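Local coordinates for protein glycerol trinitrate reductase (Agrobacterium tumefaciens, PDB 5EPD) that probably acts as an FMN-dependent oxidoreductase of the old yellow enzyme family, reducing glycerol trinitrate, and is captured here in its FMN-free form, at residues A[76-81]-A[118-123]; A[181-186]-A[237-242]; A[54-59]-A[97-102]. One frame throughout, in Å; residues are numbered along the deposited sequence.

The three contacts follow the TIM barrel from its wall to its surface. Interaction 1 joins neighbouring parallel strands, 73-80 and 117-122. Helix 97-112, which connects them, supplies one side of interaction 3, where a short hairpin lies against its first turns; the segments of interactions 1 and 3 therefore alternate along the chain. Their centres are about 13 Å apart, and Gln80 touches Phe55. Interaction 2 comes later and pairs outer helices 171-187 and 227-240, its centre about 13 Å from that of interaction 1 and 19 Å from that of interaction 3. Ala181 and Ser185 pack on Ile81, Leu119 and Leu121, and Asn184 touches Ile100, so wall, helix layer and surface hairpin form one continuous packed unit.

Interaction 1. Residues A[76-81]-A[118-123]; sequences SEATQI and VLQLWH
Ser76 and Gln120 are joined by a bond in which a side chain does the work of a backbone carbonyl: Gln120 N donates to Ser76 OG at 3.0 Å. With chi1 at 73°, OG sits between the backbone N and the carbonyl carbon of its own residue, and from there it also donates to Glu77 O. Thr79 OG1 reaches Glu77 O from the other face of the carbonyl plane. Short hydroxyl side chains suit this interruption of the strand because they can fold back onto a nearby carbonyl. Backbone bonds continue on both sides of it: Ser76 N meets Val118 O at 2.9 Å, almost straight at 177°, and beyond the kink Thr79 N to Gln120 O, Trp122 N to Thr79 O and Ile81 N to Trp122 O restore a parallel pairing. These are the two strands of a right-handed beta-alpha-beta crossover through helix 97-112 in the eight-stranded TIM barrel. Apolar contacts divide between the sheet's faces. On the outer side, the side chains of Thr79 and Leu119 cross at about a right angle, CG2 of Thr79 3.9 Å from CD1 of Leu119, and Ile81 CG2 meets Leu121 CD2 at 4.0 Å beneath helix 171-187. On the inner side the Ala78 methyl lies over one face of the Trp122 indole, its closeness doubtful, with Gln80 N at the edge; His196 and Tyr201 supply further ring partners. Gln120 NE2 is weakly bonded to Glu194.

Interaction 2. Residues A[181-186]-A[237-242]; sequences AAANSI and AQEIGP
The carboxylate of Glu239 is the flat group that crosses to the other helix, its OE2 coming nearest the methyl carbon of Ala183, 3.4 Å from Ala183 CB; CG of the same glutamate lies 3.9 Å from Ala183 CB. With CG anti to the backbone N (chi1 -179°), the bend at chi2 brings OE2 beside the Ala183 methyl, and the other oxygen, OE1, makes a salt bridge to Arg179, one turn earlier in the helix that carries Ala183. Next to this polar margin the contact is aliphatic. Ile240 CG2 lies against Ile186 CG1 at 3.7 Å and is 4.1 Å from Ala182 CB. The two isoleucines approach at a slant, with CD1 of Ile186 4.2 Å from CD1 of Ile240. Ala182 and Ala183 keep the first helix slim here, which suits a beta-branched side chain filling the groove between them and Ile186. Helices 171-187 and 227-240 are neighbouring outer helices of the TIM barrel, one before strand 193-196 and one after it in the chain, and Ile240 reaches inward to touch Val193. Just past it Gly241 ends the helix with a positive phi of 111°, a conformation that glycine adopts readily, while its N still bonds to Ala237 O. No hydrogen bond joins the two segments, so their union rests on aliphatic packing, with the Glu239 to Arg179 ion pair probably adding an electrostatic tie at the margin of the contact.

Interaction 3. Residues A[54-59]-A[97-102]; sequences GFVPGE and QAQIDG
Gln99 NE2 donates to Gly54 O at 2.8 Å and an N-H...O angle of 170°, the oxygen lying in the plane of the amide. The other end of that amide, OE1, accepts from the backbone N atoms of Tyr95 and Thr96, just before helix 97-112, so the group is fixed in rotation. A glutamine suits the place because it both donates and accepts. Its chain, extended beyond CG, runs alongside Phe55, with NE2 3.6 Å from Phe55 CB and at the edge of the ring. Further along the hairpin, Val56 CG2 touches Ala98 CB at 3.7 Å, and Pro57 settles on the helix backbone, its CG 3.8 Å from Gly102 C. Gly102 has no side chain, and this lets Val56 and Pro57 come so close. The hairpin is made of strands 51-52 and 56-57; Phe55 and Val56 together oppose Gly52 in a G1 beta bulge, and Gly54 and Phe55 both have positive phi as the chain turns. The contact thus lays a surface hairpin on the first turns of a barrel helix. One nearly straight hydrogen bond helps hold the turn, together with the backbone bond of Phe55 to Gly93, while small apolar groups supply the rest of the grip at a partly solvent-exposed surface.

Interaction 1. Residues A[76-81]-A[118-123]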
ATOM      1  N   SER A  76       3.240  -4.525   3.790  1.00 25.15           N
ATOM      2  CA  SER A  76       4.409  -4.612   2.919  1.00 24.59           C
ATOM      3  C   SER A  76       4.449  -3.440   1.970  1.00 24.01           C
ATOM      4  O   SER A  76       3.432  -2.776   1.711  1.00 22.82           O
ATOM      5  CB  SER A  76       4.352  -5.837   2.028  1.00 24.13           C
ATOM      6  OG  SER A  76       3.367  -5.650   1.004  1.00 23.12           O
ATOM      7  N   GLU A  77       5.647  -3.232   1.455  1.00 23.32           N
ATOM      8  CA  GLU A  77       5.880  -2.442   0.274  1.00 24.39           C
ATOM      9  C   GLU A  77       4.890  -2.818  -0.807  1.00 24.27           C
ATOM     10  O   GLU A  77       4.507  -3.999  -0.952  1.00 24.08           O
ATOM     11  CB  GLU A  77       7.295  -2.696  -0.240  1.00 25.12           C
ATOM     12  CG  GLU A  77       7.606  -4.179  -0.517  1.00 25.14           C
ATOM     13  CD  GLU A  77       9.108  -4.466  -0.511  1.00 26.04           C
ATOM     14  OE1 GLU A  77       9.652  -5.030   0.481  1.00 25.19           O
ATOM     15  OE2 GLU A  77       9.751  -4.127  -1.524  1.00 26.70           O
ATOM     16  N   ALA A  78       4.463  -1.809  -1.552  1.00 24.32           N
ATOM     17  CA  ALA A  78       3.646  -2.040  -2.740  1.00 25.42           C
ATOM     18  C   ALA A  78       4.331  -3.079  -3.655  1.00 26.10           C
ATOM     19  O   ALA A  78       5.538  -2.981  -3.932  1.00 23.93           O
ATOM     20  CB  ALA A  78       3.427  -0.737  -3.491  1.00 24.87           C
ATOM     21  N   THR A  79       3.534  -4.058  -4.097  1.00 25.76           N
ATOM     22  CA  THR A  79       4.008  -5.281  -4.718  1.00 25.08           C
ATOM     23  C   THR A  79       3.099  -5.563  -5.960  1.00 25.15           C
ATOM     24  O   THR A  79       1.896  -5.865  -5.829  1.00 23.66           O
ATOM     25  CB  THR A  79       4.012  -6.426  -3.665  1.00 26.74           C
ATOM     26  OG1 THR A  79       5.081  -6.226  -2.723  1.00 25.39           O
ATOM     27  CG2 THR A  79       4.154  -7.835  -4.317  1.00 27.79           C
ATOM     28  N   GLN A  80       3.678  -5.398  -7.157  1.00 25.84           N
ATOM     29  CA  GLN A  80       2.950  -5.559  -8.438  1.00 27.22           C
ATOM     30  C   GLN A  80       2.366  -6.955  -8.691  1.00 28.82           C
ATOM     31  O   GLN A  80       3.004  -8.000  -8.446  1.00 27.19           O
ATOM     32  CB  GLN A  80       3.828  -5.213  -9.625  1.00 27.07           C
ATOM     33  CG  GLN A  80       5.068  -6.092  -9.735  1.00 27.33           C
ATOM     34  CD  GLN A  80       6.339  -5.385  -9.294  1.00 28.36           C
ATOM     35  OE1 GLN A  80       6.327  -4.478  -8.450  1.00 26.69           O
ATOM     36  NE2 GLN A  80       7.457  -5.809  -9.861  1.00 31.37           N
ATOM     37  N   ILE A  81       1.144  -6.929  -9.211  1.00 28.73           N
ATOM     38  CA  ILE A  81       0.392  -8.138  -9.551  1.00 30.17           C
ATOM     39  C   ILE A  81       0.761  -8.715 -10.954  1.00 32.19           C
ATOM     40  O   ILE A  81       0.449  -9.876 -11.263  1.00 36.15           O
ATOM     41  CB  ILE A  81      -1.110  -7.835  -9.453  1.00 28.84           C
ATOM     42  CG1 ILE A  81      -1.545  -6.797 -10.507  1.00 28.56           C
ATOM     43  CG2 ILE A  81      -1.431  -7.353  -8.041  1.00 29.19           C
ATOM     44  CD1 ILE A  81      -3.039  -6.549 -10.555  1.00 29.38           C
ATOM     45  N   VAL A 118       0.537  -8.081   6.035  1.00 32.08           N
ATOM     46  CA  VAL A 118      -0.397  -8.032   4.952  1.00 31.18           C
ATOM     47  C   VAL A 118       0.377  -7.545   3.711  1.00 31.30           C
ATOM     48  O   VAL A 118       1.248  -6.666   3.816  1.00 29.73           O
ATOM     49  CB  VAL A 118      -1.525  -7.085   5.386  1.00 32.46           C
ATOM     50  CG1 VAL A 118      -2.236  -6.453   4.207  1.00 33.85           C
ATOM     51  CG2 VAL A 118      -2.497  -7.858   6.260  1.00 32.42           C
ATOM     52  N   LEU A 119       0.088  -8.133   2.550  1.00 32.61           N
ATOM     53  CA  LEU A 119       0.702  -7.697   1.276  1.00 34.61           C
ATOM     54  C   LEU A 119      -0.147  -6.628   0.548  1.00 31.20           C
ATOM     55  O   LEU A 119      -1.349  -6.804   0.301  1.00 30.54           O
ATOM     56  CB  LEU A 119       0.983  -8.911   0.376  1.00 36.23           C
ATOM     57  CG  LEU A 119       1.646  -8.680  -0.986  1.00 38.26           C
ATOM     58  CD1 LEU A 119       2.423  -9.890  -1.480  1.00 39.14           C
ATOM     59  CD2 LEU A 119       0.610  -8.341  -2.036  1.00 41.47           C
ATOM     60  N   GLN A 120       0.486  -5.515   0.191  1.00 30.45           N
ATOM     61  CA  GLN A 120      -0.216  -4.477  -0.581  1.00 29.76           C
ATOM     62  C   GLN A 120      -0.112  -4.720  -2.084  1.00 28.53           C
ATOM     63  O   GLN A 120       0.953  -4.566  -2.677  1.00 26.57           O
ATOM     64  CB  GLN A 120       0.280  -3.056  -0.254  1.00 29.29           C
ATOM     65  CG  GLN A 120      -0.612  -1.963  -0.840  1.00 28.20           C
ATOM     66  CD  GLN A 120      -0.036  -0.572  -0.729  1.00 27.25           C
ATOM     67  OE1 GLN A 120       1.094  -0.341  -1.121  1.00 31.72           O
ATOM     68  NE2 GLN A 120      -0.811   0.358  -0.245  1.00 25.44           N
ATOM     69  N   LEU A 121      -1.247  -5.084  -2.673  1.00 28.35           N
ATOM     70  CA  LEU A 121      -1.371  -5.357  -4.109  1.00 30.11           C
ATOM     71  C   LEU A 121      -1.389  -4.112  -5.004  1.00 30.98           C
ATOM     72  O   LEU A 121      -2.257  -3.221  -4.856  1.00 32.23           O
ATOM     73  CB  LEU A 121      -2.668  -6.112  -4.384  1.00 31.14           C
ATOM     74  CG  LEU A 121      -2.794  -7.440  -3.659  1.00 32.58           C
ATOM     75  CD1 LEU A 121      -4.241  -7.907  -3.768  1.00 34.82           C
ATOM     76  CD2 LEU A 121      -1.812  -8.459  -4.221  1.00 33.91           C
ATOM     77  N   TRP A 122      -0.494  -4.117  -5.993  1.00 29.43           N
ATOM     78  CA  TRP A 122      -0.199  -2.950  -6.789  1.00 28.99           C
ATOM     79  C   TRP A 122      -0.466  -3.120  -8.287  1.00 28.56           C
ATOM     80  O   TRP A 122      -0.140  -4.156  -8.880  1.00 28.38           O
ATOM     81  CB  TRP A 122       1.288  -2.688  -6.622  1.00 29.98           C
ATOM     82  CG  TRP A 122       1.734  -1.286  -6.662  1.00 29.96           C
ATOM     83  CD1 TRP A 122       0.962  -0.134  -6.684  1.00 30.68           C
ATOM     84  CD2 TRP A 122       3.096  -0.860  -6.619  1.00 28.31           C
ATOM     85  NE1 TRP A 122       1.784   0.979  -6.655  1.00 29.89           N
ATOM     86  CE2 TRP A 122       3.094   0.557  -6.604  1.00 29.44           C
ATOM     87  CE3 TRP A 122       4.312  -1.539  -6.541  1.00 27.16           C
ATOM     88  CZ2 TRP A 122       4.275   1.299  -6.545  1.00 29.83           C
ATOM     89  CZ3 TRP A 122       5.479  -0.810  -6.484  1.00 28.06           C
ATOM     90  CH2 TRP A 122       5.458   0.595  -6.484  1.00 28.78           C
ATOM     91  N   HIS A 123      -1.034  -2.079  -8.890  1.00 28.01           N
ATOM     92  CA  HIS A 123      -0.933  -1.828 -10.333  1.00 26.39           C
ATOM     93  C   HIS A 123      -0.729  -0.319 -10.494  1.00 27.02           C
ATOM     94  O   HIS A 123      -1.655   0.484 -10.248  1.00 26.53           O
ATOM     95  CB  HIS A 123      -2.203  -2.273 -11.083  1.00 26.23           C
ATOM     96  CG  HIS A 123      -2.003  -2.484 -12.551  1.00 26.35           C
ATOM     97  ND1 HIS A 123      -1.295  -1.609 -13.347  1.00 26.59           N
ATOM     98  CD2 HIS A 123      -2.435  -3.469 -13.376  1.00 27.27           C
ATOM     99  CE1 HIS A 123      -1.287  -2.045 -14.594  1.00 26.25           C
ATOM    100  NE2 HIS A 123      -1.982  -3.167 -14.641  1.00 27.27           N
TER

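Interaction 2. Residues A[181-186]-A[237-242]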
ATOM      1  N   ALA A 181      -3.537 -12.483  -7.701  1.00 41.38           N
ATOM      2  CA  ALA A 181      -2.471 -11.981  -6.822  1.00 42.60           C
ATOM      3  C   ALA A 181      -2.837 -12.103  -5.333  1.00 39.71           C
ATOM      4  O   ALA A 181      -1.971 -12.360  -4.508  1.00 39.13           O
ATOM      5  CB  ALA A 181      -2.061 -10.551  -7.180  1.00 41.74           C
ATOM      6  N   ALA A 182      -4.109 -11.941  -4.995  1.00 39.46           N
ATOM      7  CA  ALA A 182      -4.559 -12.162  -3.622  1.00 39.38           C
ATOM      8  C   ALA A 182      -4.378 -13.618  -3.191  1.00 41.72           C
ATOM      9  O   ALA A 182      -3.901 -13.869  -2.091  1.00 43.39           O
ATOM     10  CB  ALA A 182      -6.008 -11.749  -3.452  1.00 40.75           C
ATOM     11  N   ALA A 183      -4.739 -14.578  -4.043  1.00 42.36           N
ATOM     12  CA  ALA A 183      -4.588 -16.001  -3.677  1.00 41.17           C
ATOM     13  C   ALA A 183      -3.134 -16.434  -3.587  1.00 39.66           C
ATOM     14  O   ALA A 183      -2.816 -17.353  -2.841  1.00 38.53           O
ATOM     15  CB  ALA A 183      -5.344 -16.893  -4.650  1.00 41.74           C
ATOM     16  N   ASN A 184      -2.266 -15.789  -4.373  1.00 40.86           N
ATOM     17  CA  ASN A 184      -0.810 -15.966  -4.262  1.00 40.88           C
ATOM     18  C   ASN A 184      -0.256 -15.408  -2.931  1.00 41.00           C
ATOM     19  O   ASN A 184       0.750 -15.909  -2.406  1.00 41.84           O
ATOM     20  CB  ASN A 184      -0.075 -15.283  -5.432  1.00 40.38           C
ATOM     21  CG  ASN A 184      -0.340 -15.946  -6.778  1.00 41.80           C
ATOM     22  OD1 ASN A 184      -0.855 -17.059  -6.846  1.00 43.62           O
ATOM     23  ND2 ASN A 184       0.021 -15.262  -7.859  1.00 39.95           N
ATOM     24  N   SER A 185      -0.899 -14.363  -2.412  1.00 37.52           N
ATOM     25  CA  SER A 185      -0.488 -13.758  -1.160  1.00 38.16           C
ATOM     26  C   SER A 185      -0.814 -14.685  -0.008  1.00 38.44           C
ATOM     27  O   SER A 185      -0.035 -14.770   0.936  1.00 34.90           O
ATOM     28  CB  SER A 185      -1.159 -12.398  -0.952  1.00 38.12           C
ATOM     29  OG  SER A 185      -0.809 -11.498  -1.991  1.00 38.86           O
ATOM     30  N   ILE A 186      -1.952 -15.383  -0.092  1.00 40.09           N
ATOM     31  CA  ILE A 186      -2.314 -16.413   0.892  1.00 42.54           C
ATOM     32  C   ILE A 186      -1.415 -17.637   0.793  1.00 43.48           C
ATOM     33  O   ILE A 186      -1.015 -18.164   1.818  1.00 44.82           O
ATOM     34  CB  ILE A 186      -3.774 -16.884   0.765  1.00 44.83           C
ATOM     35  CG1 ILE A 186      -4.745 -15.700   0.924  1.00 46.67           C
ATOM     36  CG2 ILE A 186      -4.073 -17.955   1.802  1.00 45.74           C
ATOM     37  CD1 ILE A 186      -4.482 -14.794   2.115  1.00 47.55           C
ATOM     38  N   ALA A 237     -11.954  -9.832  -2.233  1.00 47.29           N
ATOM     39  CA  ALA A 237     -12.712 -10.238  -1.054  1.00 50.63           C
ATOM     40  C   ALA A 237     -13.352 -11.617  -1.227  1.00 53.10           C
ATOM     41  O   ALA A 237     -13.389 -12.398  -0.281  1.00 51.19           O
ATOM     42  CB  ALA A 237     -13.774  -9.199  -0.716  1.00 50.62           C
ATOM     43  N   GLN A 238     -13.848 -11.921  -2.428  1.00 57.64           N
ATOM     44  CA  GLN A 238     -14.480 -13.230  -2.675  1.00 59.50           C
ATOM     45  C   GLN A 238     -13.456 -14.351  -2.694  1.00 57.94           C
ATOM     46  O   GLN A 238     -13.660 -15.391  -2.070  1.00 61.77           O
ATOM     47  CB  GLN A 238     -15.285 -13.246  -3.977  1.00 62.15           C
ATOM     48  CG  GLN A 238     -16.791 -13.281  -3.770  1.00 65.54           C
ATOM     49  CD  GLN A 238     -17.508 -13.700  -5.027  1.00 71.42           C
ATOM     50  OE1 GLN A 238     -18.311 -12.945  -5.580  1.00 75.06           O
ATOM     51  NE2 GLN A 238     -17.192 -14.895  -5.514  1.00 70.29           N
ATOM     52  N   GLU A 239     -12.360 -14.127  -3.405  1.00 50.97           N
ATOM     53  CA  GLU A 239     -11.291 -15.094  -3.486  1.00 50.15           C
ATOM     54  C   GLU A 239     -10.811 -15.563  -2.117  1.00 51.74           C
ATOM     55  O   GLU A 239     -10.622 -16.764  -1.922  1.00 56.54           O
ATOM     56  CB  GLU A 239     -10.102 -14.499  -4.246  1.00 49.97           C
ATOM     57  CG  GLU A 239      -8.908 -15.445  -4.427  1.00 49.78           C
ATOM     58  CD  GLU A 239      -9.251 -16.691  -5.221  1.00 47.10           C
ATOM     59  OE1 GLU A 239     -10.134 -16.595  -6.094  1.00 43.71           O
ATOM     60  OE2 GLU A 239      -8.636 -17.756  -4.974  1.00 47.07           O
ATOM     61  N   ILE A 240     -10.576 -14.632  -1.191  1.00 48.90           N
ATOM     62  CA  ILE A 240      -9.900 -14.971   0.071  1.00 48.88           C
ATOM     63  C   ILE A 240     -10.661 -14.642   1.349  1.00 46.61           C
ATOM     64  O   ILE A 240     -10.233 -15.049   2.420  1.00 49.06           O
ATOM     65  CB  ILE A 240      -8.511 -14.296   0.160  1.00 52.29           C
ATOM     66  CG1 ILE A 240      -8.622 -12.780   0.378  1.00 52.43           C
ATOM     67  CG2 ILE A 240      -7.700 -14.586  -1.098  1.00 54.35           C
ATOM     68  CD1 ILE A 240      -7.287 -12.100   0.619  1.00 53.31           C
ATOM     69  N   GLY A 241     -11.766 -13.909   1.239  1.00 41.55           N
ATOM     70  CA  GLY A 241     -12.551 -13.481   2.388  1.00 40.23           C
ATOM     71  C   GLY A 241     -12.457 -11.970   2.591  1.00 41.64           C
ATOM     72  O   GLY A 241     -11.389 -11.381   2.430  1.00 43.58           O
ATOM     73  N   PRO A 242     -13.574 -11.322   2.942  1.00 39.80           N
ATOM     74  CA  PRO A 242     -13.525  -9.895   3.270  1.00 40.50           C
ATOM     75  C   PRO A 242     -12.690  -9.627   4.501  1.00 42.76           C
ATOM     76  O   PRO A 242     -12.126  -8.530   4.648  1.00 41.89           O
ATOM     77  CB  PRO A 242     -14.978  -9.514   3.556  1.00 41.21           C
ATOM     78  CG  PRO A 242     -15.807 -10.722   3.324  1.00 40.74           C
ATOM     79  CD  PRO A 242     -14.938 -11.874   2.923  1.00 40.73           C
TER

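Interaction 3. Residues A[54-59]-A[97-102]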
ATOM      1  N   GLY A  54      14.059 -11.407 -11.236  1.00 26.74           N
ATOM      2  CA  GLY A  54      12.666 -11.848 -11.299  1.00 28.01           C
ATOM      3  C   GLY A  54      11.726 -11.214 -10.268  1.00 28.31           C
ATOM      4  O   GLY A  54      10.680 -11.779  -9.955  1.00 26.67           O
ATOM      5  N   PHE A  55      12.091 -10.035  -9.758  1.00 27.54           N
ATOM      6  CA  PHE A  55      11.226  -9.275  -8.846  1.00 31.22           C
ATOM      7  C   PHE A  55      10.889 -10.090  -7.576  1.00 32.49           C
ATOM      8  O   PHE A  55       9.855  -9.879  -6.893  1.00 29.70           O
ATOM      9  CB  PHE A  55       9.967  -8.791  -9.582  1.00 30.55           C
ATOM     10  CG  PHE A  55      10.250  -8.304 -10.967  1.00 30.27           C
ATOM     11  CD1 PHE A  55      11.029  -7.176 -11.165  1.00 31.64           C
ATOM     12  CD2 PHE A  55       9.770  -8.985 -12.069  1.00 31.01           C
ATOM     13  CE1 PHE A  55      11.326  -6.726 -12.451  1.00 32.92           C
ATOM     14  CE2 PHE A  55      10.045  -8.540 -13.361  1.00 32.38           C
ATOM     15  CZ  PHE A  55      10.832  -7.412 -13.555  1.00 33.17           C
ATOM     16  N   VAL A  56      11.819 -10.992  -7.267  1.00 31.93           N
ATOM     17  CA  VAL A  56      11.766 -11.827  -6.088  1.00 32.96           C
ATOM     18  C   VAL A  56      12.356 -11.021  -4.939  1.00 31.00           C
ATOM     19  O   VAL A  56      13.332 -10.304  -5.145  1.00 28.14           O
ATOM     20  CB  VAL A  56      12.588 -13.120  -6.326  1.00 33.54           C
ATOM     21  CG1 VAL A  56      12.608 -13.993  -5.088  1.00 34.32           C
ATOM     22  CG2 VAL A  56      12.034 -13.899  -7.529  1.00 32.83           C
ATOM     23  N   PRO A  57      11.774 -11.140  -3.724  1.00 34.38           N
ATOM     24  CA  PRO A  57      12.301 -10.385  -2.584  1.00 34.54           C
ATOM     25  C   PRO A  57      13.785 -10.632  -2.403  1.00 35.25           C
ATOM     26  O   PRO A  57      14.221 -11.779  -2.454  1.00 35.56           O
ATOM     27  CB  PRO A  57      11.508 -10.936  -1.394  1.00 35.31           C
ATOM     28  CG  PRO A  57      10.221 -11.389  -1.987  1.00 36.50           C
ATOM     29  CD  PRO A  57      10.595 -11.947  -3.338  1.00 35.85           C
ATOM     30  N   GLY A  58      14.547  -9.555  -2.228  1.00 36.60           N
ATOM     31  CA  GLY A  58      16.000  -9.637  -2.047  1.00 36.05           C
ATOM     32  C   GLY A  58      16.368 -10.341  -0.756  1.00 35.06           C
ATOM     33  O   GLY A  58      15.549 -10.502   0.153  1.00 32.19           O
ATOM     34  N   GLU A  59      17.621 -10.758  -0.670  1.00 37.01           N
ATOM     35  CA  GLU A  59      18.004 -11.752   0.334  1.00 36.33           C
ATOM     36  C   GLU A  59      17.989 -11.218   1.746  1.00 35.53           C
ATOM     37  O   GLU A  59      17.911 -11.999   2.667  1.00 39.01           O
ATOM     38  CB  GLU A  59      19.370 -12.384   0.001  1.00 37.71           C
ATOM     39  CG  GLU A  59      20.588 -11.520   0.284  1.00 37.94           C
ATOM     40  CD  GLU A  59      21.854 -12.232  -0.113  1.00 37.43           C
ATOM     41  OE1 GLU A  59      22.054 -12.408  -1.320  1.00 40.17           O
ATOM     42  OE2 GLU A  59      22.632 -12.638   0.771  1.00 36.81           O
ATOM     43  N   GLN A  97       5.725 -18.113  -9.153  1.00 39.20           N
ATOM     44  CA  GLN A  97       6.097 -18.993  -8.029  1.00 38.31           C
ATOM     45  C   GLN A  97       7.394 -18.589  -7.328  1.00 36.97           C
ATOM     46  O   GLN A  97       7.455 -18.663  -6.094  1.00 37.11           O
ATOM     47  CB  GLN A  97       6.239 -20.457  -8.472  1.00 39.16           C
ATOM     48  CG  GLN A  97       6.233 -21.448  -7.311  1.00 39.67           C
ATOM     49  CD  GLN A  97       4.911 -21.446  -6.519  1.00 41.64           C
ATOM     50  OE1 GLN A  97       3.836 -21.253  -7.081  1.00 42.15           O
ATOM     51  NE2 GLN A  97       4.993 -21.661  -5.207  1.00 44.36           N
ATOM     52  N   ALA A  98       8.422 -18.204  -8.104  1.00 34.17           N
ATOM     53  CA  ALA A  98       9.687 -17.675  -7.554  1.00 34.69           C
ATOM     54  C   ALA A  98       9.430 -16.581  -6.513  1.00 35.52           C
ATOM     55  O   ALA A  98       9.959 -16.632  -5.407  1.00 37.57           O
ATOM     56  CB  ALA A  98      10.585 -17.133  -8.664  1.00 33.65           C
ATOM     57  N   GLN A  99       8.577 -15.616  -6.859  1.00 36.50           N
ATOM     58  CA  GLN A  99       8.221 -14.534  -5.934  1.00 35.46           C
ATOM     59  C   GLN A  99       7.467 -15.049  -4.704  1.00 34.86           C
ATOM     60  O   GLN A  99       7.814 -14.729  -3.561  1.00 35.30           O
ATOM     61  CB  GLN A  99       7.389 -13.482  -6.660  1.00 36.21           C
ATOM     62  CG  GLN A  99       8.154 -12.765  -7.775  1.00 35.97           C
ATOM     63  CD  GLN A  99       7.247 -12.240  -8.890  1.00 37.63           C
ATOM     64  OE1 GLN A  99       6.008 -12.365  -8.832  1.00 38.15           O
ATOM     65  NE2 GLN A  99       7.868 -11.676  -9.936  1.00 36.72           N
ATOM     66  N   ILE A 100       6.446 -15.862  -4.931  1.00 34.70           N
ATOM     67  CA  ILE A 100       5.711 -16.453  -3.831  1.00 36.35           C
ATOM     68  C   ILE A 100       6.684 -17.068  -2.822  1.00 37.60           C
ATOM     69  O   ILE A 100       6.634 -16.767  -1.610  1.00 34.00           O
ATOM     70  CB  ILE A 100       4.736 -17.525  -4.350  1.00 40.95           C
ATOM     71  CG1 ILE A 100       3.654 -16.863  -5.220  1.00 44.57           C
ATOM     72  CG2 ILE A 100       4.093 -18.277  -3.187  1.00 41.54           C
ATOM     73  CD1 ILE A 100       2.725 -17.839  -5.916  1.00 47.57           C
ATOM     74  N   ASP A 101       7.590 -17.909  -3.338  1.00 38.79           N
ATOM     75  CA  ASP A 101       8.529 -18.644  -2.489  1.00 38.16           C
ATOM     76  C   ASP A 101       9.498 -17.717  -1.764  1.00 38.48           C
ATOM     77  O   ASP A 101       9.796 -17.951  -0.585  1.00 39.98           O
ATOM     78  CB  ASP A 101       9.251 -19.743  -3.277  1.00 37.18           C
ATOM     79  CG  ASP A 101       8.286 -20.801  -3.797  1.00 37.64           C
ATOM     80  OD1 ASP A 101       7.084 -20.795  -3.423  1.00 37.05           O
ATOM     81  OD2 ASP A 101       8.729 -21.630  -4.607  1.00 41.52           O
ATOM     82  N   GLY A 102       9.953 -16.658  -2.434  1.00 37.36           N
ATOM     83  CA  GLY A 102      10.668 -15.575  -1.748  1.00 39.96           C
ATOM     84  C   GLY A 102       9.871 -14.940  -0.588  1.00 41.77           C
ATOM     85  O   GLY A 102      10.424 -14.658   0.497  1.00 38.92           O
TER